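Local coordinates for protein uncharacterized CONSERVED DOMAIN PROTEIN (Vibrio cholerae, PDB 3LKV) that probably serves as the periplasmic substrate-binding component of an ABC transporter and holds a phenylalanine between its two domains, at residues G240-Y243 and Y244-G247. Residues are numbered along the deposited sequence; the frame is centred on the assembly and turned at random.
Sequences GFDY and YQIG. With PHE (phenylalanine), chain B.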
loop_
_atom_site.group_PDB
_atom_site.type_symbol
_atom_site.label_atom_id
_atom_site.label_comp_id
_atom_site.label_asym_id
_atom_site.label_seq_id
_atom_site.Cartn_x
_atom_site.Cartn_y
_atom_site.Cartn_z
ATOM N N GLY A 240 1.024 2.972 -27.052
ATOM C CA GLY A 240 0.003 2.780 -26.021
ATOM C C GLY A 240 -0.310 4.035 -25.236
ATOM O O GLY A 240 0.405 5.038 -25.317
ATOM N N PHE A 241 -1.369 3.967 -24.448
ATOM C CA PHE A 241 -1.727 5.075 -23.549
ATOM C C PHE A 241 -0.884 5.016 -22.299
ATOM O O PHE A 241 -0.166 4.034 -22.034
ATOM C CB PHE A 241 -3.203 4.991 -23.145
ATOM C CG PHE A 241 -4.137 5.091 -24.300
ATOM C CD1 PHE A 241 -4.234 6.263 -25.002
ATOM C CD2 PHE A 241 -4.889 4.000 -24.712
ATOM C CE1 PHE A 241 -5.086 6.350 -26.132
ATOM C CE2 PHE A 241 -5.732 4.104 -25.787
ATOM C CZ PHE A 241 -5.823 5.281 -26.516
ATOM N N ASP A 242 -0.989 6.091 -21.535
ATOM C CA ASP A 242 -0.336 6.208 -20.245
ATOM C C ASP A 242 -1.392 5.807 -19.202
ATOM O O ASP A 242 -2.269 6.588 -18.877
ATOM C CB ASP A 242 0.158 7.656 -20.032
ATOM C CG ASP A 242 0.814 7.854 -18.673
ATOM O OD1 ASP A 242 0.671 6.985 -17.768
ATOM O OD2 ASP A 242 1.476 8.887 -18.514
ATOM N N TYR A 243 -1.326 4.575 -18.723
ATOM C CA TYR A 243 -2.401 4.067 -17.869
ATOM C C TYR A 243 -2.373 4.741 -16.481
ATOM O O TYR A 243 -3.403 4.831 -15.819
ATOM C CB TYR A 243 -2.392 2.529 -17.810
ATOM C CG TYR A 243 -2.959 1.941 -19.062
ATOM C CD1 TYR A 243 -2.147 1.631 -20.155
ATOM C CD2 TYR A 243 -4.314 1.745 -19.186
ATOM C CE1 TYR A 243 -2.714 1.121 -21.337
ATOM C CE2 TYR A 243 -4.880 1.260 -20.333
ATOM C CZ TYR A 243 -4.098 0.959 -21.425
ATOM O OH TYR A 243 -4.679 0.451 -22.568
ATOM N N TYR A 244 -1.200 5.224 -16.042
ATOM C CA TYR A 244 -1.149 5.934 -14.752
ATOM C C TYR A 244 -2.030 7.185 -14.870
ATOM O O TYR A 244 -2.836 7.428 -14.017
ATOM C CB TYR A 244 0.289 6.251 -14.328
ATOM C CG TYR A 244 0.376 7.069 -13.080
ATOM C CD1 TYR A 244 0.374 6.472 -11.837
ATOM C CD2 TYR A 244 0.460 8.444 -13.133
ATOM C CE1 TYR A 244 0.441 7.227 -10.664
ATOM C CE2 TYR A 244 0.560 9.212 -11.962
ATOM C CZ TYR A 244 0.529 8.597 -10.734
ATOM O OH TYR A 244 0.606 9.348 -9.565
ATOM N N GLN A 245 -1.930 7.927 -15.970
ATOM C CA GLN A 245 -2.724 9.144 -16.117
ATOM C C GLN A 245 -4.190 8.877 -16.275
ATOM O O GLN A 245 -5.029 9.689 -15.870
ATOM C CB GLN A 245 -2.238 10.013 -17.295
ATOM C CG GLN A 245 -0.866 10.697 -17.063
ATOM C CD GLN A 245 -0.780 11.472 -15.732
ATOM O OE1 GLN A 245 -1.759 12.070 -15.275
ATOM N NE2 GLN A 245 0.384 11.429 -15.115
ATOM N N ILE A 246 -4.511 7.780 -16.926
ATOM C CA ILE A 246 -5.920 7.350 -16.997
ATOM C C ILE A 246 -6.449 7.082 -15.587
ATOM O O ILE A 246 -7.558 7.427 -15.250
ATOM C CB ILE A 246 -6.053 6.042 -17.826
ATOM C CG1 ILE A 246 -5.784 6.318 -19.306
ATOM C CG2 ILE A 246 -7.464 5.365 -17.597
ATOM C CD1 ILE A 246 -5.652 4.986 -20.164
ATOM N N GLY A 247 -5.650 6.450 -14.746
ATOM C CA GLY A 247 -6.049 6.275 -13.355
ATOM C C GLY A 247 -6.249 7.625 -12.668
ATOM O O GLY A 247 -7.250 7.826 -11.997
HETATM N N PHE B . -8.721 -2.218 -22.101
HETATM C CA PHE B . -8.639 -3.600 -21.479
HETATM C C PHE B . -10.073 -4.058 -21.097
HETATM O O PHE B . -11.039 -3.465 -21.662
HETATM C CB PHE B . -7.662 -3.642 -20.295
HETATM C CG PHE B . -6.197 -3.667 -20.722
HETATM C CD1 PHE B . -5.640 -4.829 -21.287
HETATM C CD2 PHE B . -5.394 -2.556 -20.590
HETATM C CE1 PHE B . -4.347 -4.857 -21.703
HETATM C CE2 PHE B . -4.094 -2.578 -20.993
HETATM C CZ PHE B . -3.546 -3.710 -21.560
HETATM O OXT PHE B . -10.317 -4.991 -20.301
HETATM O O HOH W 1 2.335 9.751 -16.149
#
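Asp242 OD1 takes two backbone N-H groups from the first turn of helix 243-258, which identifies an aspartate N-cap. Gln245 N donates to Asp242 OD1 at 3.3 Å with an N-H...O angle of 160°, arriving from above the carboxylate plane, whereas the bond from Tyr244 N is weak, bent to 121°. With CG anti to the backbone N (chi1 178°), the carboxylate sits beside its own carbonyl carbon, within reach of both amides, where its negative charge would probably interact favourably with the positive N-terminal end of the helix dipole. Asp242 OD2 lies 3.3 Å from Gln245 CG, and a water donates a hydrogen bond to Asp242 OD2 while accepting one from Gln245 NE2. Regular helical bonding starts directly behind the cap, since Ile246 N reaches Asp242 O (3.2 Å) in the carbonyl plane and Gly247 N reaches Tyr243 O.

This turn follows strand 237-240 of the mixed sheet, whereas Ile246 and Tyr243 touch strand 93-98 of the parallel sheet, consistent with a crossing between the domains of the periplasmic binding protein fold. On its buried side, Ile246 runs alongside the Tyr243 ring, Ile246 CD1 standing 3.6 Å from Tyr243 CD2 and 3.9 Å from Phe241 CB. Tyr243 belongs to the ligand pocket. Its hydroxyl is hydrogen-bonded to Asp122, which also binds the phenylalanine ligand, and Tyr243 OH approaches CE2 of the ligand ring to 3.5 Å.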